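Local coordinates for putative phosphatase (DUF442) (Shewanella putrefaciens CN-32, PDB 3GXH), which probably hydrolyses phosphate monoesters as a member of the dual-specificity and tyrosine phosphatase superfamily, at residues F113-Q118 and E150-Y155; V71-D76 and V85-A90. All coordinates share one frame; numbering follows the deposited sequence.

Contact 1 (F113-Q118 and E150-Y155); sequences FAYLYQ and EVSAKY
Leu116 meets Val151 in the tight part of this contact, where the two branched side chains lie across each other between neighbouring helices. The CD2 methyl of Leu116 comes within 3.9 Å of Val151 CG1, while its CD1 methyl rests 4.0 Å from Val151 CB, so the fork of the leucine straddles the valine. Val151 presents CG1 because that methyl stands opposite the backbone N (chi1 168°).

Toward the other side the packing gives way to water. Ser152 OG touches Leu116 CD2 at 3.8 Å but stays 4.4 Å from Tyr115 CE2, and no direct hydrogen bond joins the segments. A water bridges them instead, donating to Ser152 OG at 2.7 Å and lying 2.6 Å from Tyr115 OH, in the plane of the tyrosine ring. Ser152 OG also bonds back to the carbonyl of Leu148, one turn earlier, and is thus held twice.

The segment axes run nearly parallel, 12° apart and 10.3 Å at closest approach: side-by-side helix packing that joins the C-terminal helix 142-154 to helix 108-120 of the phosphatase fold.

Contact 2 (V71-D76 and V85-A90); sequences VYIPVD and VEAFFA
Ile73 carries most of this contact, reaching from the chain just beyond strand 69-72 onto the backbone and side chains of helix 82-94. Its two arms do different work. The longer one ends in CD1, which sits 3.6 Å from the carbonyl oxygen of Ala87 and 3.7 Å from the N of Phe88, against the peptide group that links these residues. With CG1 beside the backbone N (chi1 -56°) and the chain extended beyond it (chi2 171°), CD1 is carried out to the helix surface. The shorter arm, CG2, meets the methyl of Ala87 at 4.1 Å.

Ala87 has the next largest share of the buried surface. Its CB points toward the strand side, and beside this small side chain CD1 of Ile73 reaches the helix backbone.

Phe88 contributes less, through its backbone and CB, which is 4.4 Å from Ile73 CD1. Its ring leads away from Ile73 and packs on Ile45 of the adjoining strand and on Tyr117 of helix 108-120. Ile73 itself is covered further by Leu47 and Ala91, and its backbone is hydrogen-bonded to Asn46.

No hydrogen bond crosses between the two segments; the contact is wholly one of van der Waals packing. Ile73 thus packs, just past the end of strand 69-72, against the helix that links this strand to the parallel strand 100-103, with strand 43-46 between the two: part of a beta-alpha-beta crossover of the alpha/beta fold shared by cysteine-dependent phosphatases.

How the contacts relate
From the N terminus, the chain first reaches contact 2, where strand 69-72 runs out through 73-76 and, after eight intervening residues, 85-90 of helix 82-94 folds back on it, closing a short loop. Only afterwards does contact 1 open, on helix 108-120, and it closes, after 31 intervening residues, at 150-155, around the end of helix 142-154. The two loops therefore follow in series, neither nesting nor crossing. Their centres lie 13 Å apart, yet they adjoin: Phe113 packs on Val85, its backbone O on the Phe88 ring, and Tyr117 on Phe89. Helix 108-120 packs on helices 82-94 and 142-154, which also touch through Val82 and Glu150, so the three cluster beside the sheet.

Contact 1 (F113-Q118 and E150-Y155)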
loop_
_atom_site.group_PDB
_atom_site.type_symbol
_atom_site.label_atom_id
_atom_site.label_comp_id
_atom_site.label_asym_id
_atom_site.label_seq_id
_atom_site.Cartn_x
_atom_site.Cartn_y
_atom_site.Cartn_z
ATOM N N PHE A 113 -4.260 4.690 1.455
ATOM C CA PHE A 113 -4.072 4.953 0.027
ATOM C C PHE A 113 -4.866 3.945 -0.808
ATOM O O PHE A 113 -5.453 4.301 -1.830
ATOM C CB PHE A 113 -2.580 4.931 -0.378
ATOM C CG PHE A 113 -1.847 6.237 -0.158
ATOM C CD1 PHE A 113 -2.063 7.027 0.967
ATOM C CD2 PHE A 113 -0.870 6.633 -1.051
ATOM C CE1 PHE A 113 -1.354 8.205 1.170
ATOM C CE2 PHE A 113 -0.202 7.809 -0.830
ATOM C CZ PHE A 113 -0.418 8.575 0.254
ATOM N N ALA A 114 -4.921 2.685 -0.366
ATOM C CA ALA A 114 -5.735 1.702 -1.070
ATOM C C ALA A 114 -7.218 2.090 -1.026
ATOM O O ALA A 114 -7.932 1.977 -2.040
ATOM C CB ALA A 114 -5.549 0.290 -0.488
ATOM N N TYR A 115 -7.705 2.549 0.104
ATOM C CA TYR A 115 -9.085 3.016 0.211
ATOM C C TYR A 115 -9.346 4.138 -0.789
ATOM O O TYR A 115 -10.341 4.106 -1.521
ATOM C CB TYR A 115 -9.347 3.503 1.629
ATOM C CG TYR A 115 -10.638 4.252 1.748
ATOM C CD1 TYR A 115 -11.841 3.574 1.655
ATOM C CD2 TYR A 115 -10.661 5.646 1.872
ATOM C CE1 TYR A 115 -13.048 4.250 1.722
ATOM C CE2 TYR A 115 -11.868 6.340 1.951
ATOM C CZ TYR A 115 -13.042 5.642 1.871
ATOM O OH TYR A 115 -14.257 6.349 1.952
ATOM N N LEU A 116 -8.435 5.129 -0.853
ATOM C CA LEU A 116 -8.671 6.232 -1.742
ATOM C C LEU A 116 -8.656 5.790 -3.198
ATOM O O LEU A 116 -9.429 6.328 -4.027
ATOM C CB LEU A 116 -7.648 7.341 -1.506
ATOM C CG LEU A 116 -7.896 8.090 -0.192
ATOM C CD1 LEU A 116 -6.744 9.065 0.051
ATOM C CD2 LEU A 116 -9.249 8.842 -0.143
ATOM N N TYR A 117 -7.811 4.829 -3.536
ATOM C CA TYR A 117 -7.733 4.321 -4.881
ATOM C C TYR A 117 -9.014 3.623 -5.261
ATOM O O TYR A 117 -9.572 3.856 -6.347
ATOM C CB TYR A 117 -6.533 3.372 -5.030
ATOM C CG TYR A 117 -6.540 2.586 -6.305
ATOM C CD1 TYR A 117 -6.141 3.181 -7.490
ATOM C CD2 TYR A 117 -6.990 1.244 -6.337
ATOM C CE1 TYR A 117 -6.151 2.453 -8.688
ATOM C CE2 TYR A 117 -7.016 0.526 -7.541
ATOM C CZ TYR A 117 -6.579 1.145 -8.677
ATOM O OH TYR A 117 -6.636 0.420 -9.860
ATOM N N GLN A 118 -9.478 2.738 -4.409
ATOM C CA GLN A 118 -10.712 2.022 -4.716
ATOM C C GLN A 118 -11.884 2.991 -4.827
ATOM O O GLN A 118 -12.765 2.837 -5.692
ATOM C CB GLN A 118 -10.978 0.935 -3.708
ATOM C CG GLN A 118 -9.893 -0.146 -3.749
ATOM C CD GLN A 118 -10.121 -1.314 -2.812
ATOM O OE1 GLN A 118 -10.686 -1.177 -1.710
ATOM N NE2 GLN A 118 -9.644 -2.500 -3.247
ATOM N N GLU A 150 -10.397 15.494 1.580
ATOM C CA GLU A 150 -10.052 16.338 0.421
ATOM C C GLU A 150 -10.004 15.487 -0.835
ATOM O O GLU A 150 -10.530 15.882 -1.880
ATOM C CB GLU A 150 -8.688 17.030 0.622
ATOM C CG GLU A 150 -8.248 17.942 -0.569
ATOM C CD GLU A 150 -7.067 18.901 -0.241
ATOM O OE1 GLU A 150 -6.639 18.994 0.943
ATOM O OE2 GLU A 150 -6.571 19.574 -1.184
ATOM N N VAL A 151 -9.388 14.316 -0.745
ATOM C CA VAL A 151 -9.221 13.496 -1.939
ATOM C C VAL A 151 -10.545 12.875 -2.310
ATOM O O VAL A 151 -10.837 12.777 -3.534
ATOM C CB VAL A 151 -8.187 12.389 -1.751
ATOM C CG1 VAL A 151 -8.246 11.360 -2.929
ATOM C CG2 VAL A 151 -6.822 12.951 -1.655
ATOM N N SER A 152 -11.351 12.448 -1.331
ATOM C CA SER A 152 -12.662 11.864 -1.591
ATOM C C SER A 152 -13.509 12.876 -2.350
ATOM O O SER A 152 -14.091 12.555 -3.394
ATOM C CB SER A 152 -13.352 11.440 -0.305
ATOM O OG SER A 152 -12.613 10.426 0.357
ATOM N N ALA A 153 -13.558 14.110 -1.850
ATOM C CA ALA A 153 -14.317 15.192 -2.535
ATOM C C ALA A 153 -13.795 15.520 -3.945
ATOM O O ALA A 153 -14.601 15.767 -4.862
ATOM C CB ALA A 153 -14.364 16.461 -1.673
ATOM N N LYS A 154 -12.483 15.517 -4.133
ATOM C CA LYS A 154 -11.859 15.819 -5.415
ATOM C C LYS A 154 -12.292 14.834 -6.506
ATOM O O LYS A 154 -12.502 15.247 -7.668
ATOM C CB LYS A 154 -10.330 15.797 -5.268
ATOM C CG LYS A 154 -9.595 16.180 -6.529
ATOM C CD LYS A 154 -8.087 16.302 -6.325
ATOM C CE LYS A 154 -7.383 16.529 -7.669
ATOM N NZ LYS A 154 -5.972 16.964 -7.484
ATOM N N TYR A 155 -12.463 13.557 -6.122
ATOM C CA TYR A 155 -12.719 12.499 -7.104
ATOM C C TYR A 155 -14.145 11.969 -7.064
ATOM O O TYR A 155 -14.404 10.806 -7.406
ATOM C CB TYR A 155 -11.692 11.382 -6.966
ATOM C CG TYR A 155 -10.360 11.817 -7.499
ATOM C CD1 TYR A 155 -10.183 12.031 -8.862
ATOM C CD2 TYR A 155 -9.298 12.068 -6.653
ATOM C CE1 TYR A 155 -8.981 12.455 -9.370
ATOM C CE2 TYR A 155 -8.081 12.488 -7.152
ATOM C CZ TYR A 155 -7.930 12.678 -8.517
ATOM O OH TYR A 155 -6.726 13.100 -9.024
HETATM O O HOH W 1 -14.181 8.959 2.051
#

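Contact 2 (V71-D76 and V85-A90)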
loop_
_atom_site.group_PDB
_atom_site.type_symbol
_atom_site.label_atom_id
_atom_site.label_comp_id
_atom_site.label_asym_id
_atom_site.label_seq_id
_atom_site.Cartn_x
_atom_site.Cartn_y
_atom_site.Cartn_z
ATOM N N VAL A 71 8.436 0.616 -7.088
ATOM C CA VAL A 71 8.033 2.027 -7.092
ATOM C C VAL A 71 8.162 2.576 -5.685
ATOM O O VAL A 71 7.596 1.968 -4.728
ATOM C CB VAL A 71 6.603 2.207 -7.640
ATOM C CG1 VAL A 71 6.284 3.694 -7.766
ATOM C CG2 VAL A 71 6.387 1.449 -8.947
ATOM N N TYR A 72 8.843 3.715 -5.517
ATOM C CA TYR A 72 9.073 4.326 -4.228
ATOM C C TYR A 72 8.392 5.686 -4.194
ATOM O O TYR A 72 8.756 6.592 -4.919
ATOM C CB TYR A 72 10.582 4.489 -4.012
ATOM C CG TYR A 72 10.992 5.202 -2.760
ATOM C CD1 TYR A 72 10.552 4.738 -1.500
ATOM C CD2 TYR A 72 11.790 6.298 -2.797
ATOM C CE1 TYR A 72 10.995 5.339 -0.371
ATOM C CE2 TYR A 72 12.197 6.947 -1.624
ATOM C CZ TYR A 72 11.792 6.449 -0.416
ATOM O OH TYR A 72 12.208 7.093 0.763
ATOM N N ILE A 73 7.379 5.808 -3.342
ATOM C CA ILE A 73 6.593 7.017 -3.126
ATOM C C ILE A 73 6.543 7.268 -1.622
ATOM O O ILE A 73 5.546 6.926 -0.965
ATOM C CB ILE A 73 5.185 6.909 -3.787
ATOM C CG1 ILE A 73 5.285 6.594 -5.262
ATOM C CG2 ILE A 73 4.368 8.217 -3.561
ATOM C CD1 ILE A 73 3.985 6.261 -5.951
ATOM N N PRO A 74 7.597 7.854 -1.049
ATOM C CA PRO A 74 7.601 7.955 0.404
ATOM C C PRO A 74 6.583 8.958 0.885
ATOM O O PRO A 74 6.480 10.056 0.339
ATOM C CB PRO A 74 9.021 8.463 0.699
ATOM C CG PRO A 74 9.466 9.165 -0.553
ATOM C CD PRO A 74 8.866 8.318 -1.653
ATOM N N VAL A 75 5.881 8.626 1.955
ATOM C CA VAL A 75 4.804 9.476 2.479
ATOM C C VAL A 75 5.203 9.847 3.898
ATOM O O VAL A 75 5.477 8.989 4.753
ATOM C CB VAL A 75 3.469 8.732 2.495
ATOM C CG1 VAL A 75 2.357 9.582 3.148
ATOM C CG2 VAL A 75 3.080 8.348 1.076
ATOM N N ASP A 76 5.235 11.166 4.146
ATOM C CA ASP A 76 5.526 11.681 5.456
ATOM C C ASP A 76 4.309 11.502 6.342
ATOM O O ASP A 76 3.222 11.941 6.004
ATOM C CB ASP A 76 5.869 13.188 5.350
ATOM C CG ASP A 76 6.176 13.790 6.711
ATOM O OD1 ASP A 76 7.235 13.496 7.241
ATOM O OD2 ASP A 76 5.349 14.535 7.249
ATOM N N VAL A 85 -0.757 10.997 -2.890
ATOM C CA VAL A 85 -1.882 10.158 -3.307
ATOM C C VAL A 85 -1.980 10.100 -4.829
ATOM O O VAL A 85 -2.101 9.019 -5.421
ATOM C CB VAL A 85 -3.194 10.615 -2.656
ATOM C CG1 VAL A 85 -4.394 9.752 -3.154
ATOM C CG2 VAL A 85 -3.086 10.554 -1.130
ATOM N N GLU A 86 -1.888 11.253 -5.472
ATOM C CA GLU A 86 -1.917 11.332 -6.937
ATOM C C GLU A 86 -0.773 10.566 -7.598
ATOM O O GLU A 86 -0.967 9.897 -8.592
ATOM C CB GLU A 86 -1.885 12.786 -7.397
ATOM C CG GLU A 86 -3.157 13.545 -7.074
ATOM C CD GLU A 86 -4.348 13.090 -7.894
ATOM O OE1 GLU A 86 -4.145 12.571 -9.019
ATOM O OE2 GLU A 86 -5.492 13.261 -7.404
ATOM N N ALA A 87 0.412 10.642 -7.000
ATOM C CA ALA A 87 1.528 9.900 -7.504
ATOM C C ALA A 87 1.262 8.382 -7.419
ATOM O O ALA A 87 1.578 7.599 -8.317
ATOM C CB ALA A 87 2.860 10.317 -6.729
ATOM N N PHE A 88 0.673 7.956 -6.310
ATOM C CA PHE A 88 0.244 6.558 -6.204
ATOM C C PHE A 88 -0.780 6.182 -7.260
ATOM O O PHE A 88 -0.697 5.141 -7.882
ATOM C CB PHE A 88 -0.299 6.307 -4.776
ATOM C CG PHE A 88 -0.920 4.971 -4.582
ATOM C CD1 PHE A 88 -0.162 3.816 -4.686
ATOM C CD2 PHE A 88 -2.265 4.853 -4.212
ATOM C CE1 PHE A 88 -0.760 2.550 -4.536
ATOM C CE2 PHE A 88 -2.865 3.590 -4.045
ATOM C CZ PHE A 88 -2.111 2.449 -4.205
ATOM N N PHE A 89 -1.784 7.022 -7.432
ATOM C CA PHE A 89 -2.779 6.743 -8.445
ATOM C C PHE A 89 -2.180 6.630 -9.848
ATOM O O PHE A 89 -2.497 5.698 -10.613
ATOM C CB PHE A 89 -3.850 7.843 -8.510
ATOM C CG PHE A 89 -4.782 7.963 -7.321
ATOM C CD1 PHE A 89 -4.877 7.032 -6.300
ATOM C CD2 PHE A 89 -5.611 9.078 -7.269
ATOM C CE1 PHE A 89 -5.787 7.194 -5.290
ATOM C CE2 PHE A 89 -6.523 9.250 -6.246
ATOM C CZ PHE A 89 -6.591 8.295 -5.231
ATOM N N ALA A 90 -1.201 7.497 -10.149
ATOM C CA ALA A 90 -0.517 7.441 -11.435
ATOM C C ALA A 90 0.300 6.185 -11.572
ATOM O O ALA A 90 0.373 5.598 -12.646
ATOM C CB ALA A 90 0.354 8.704 -11.660
#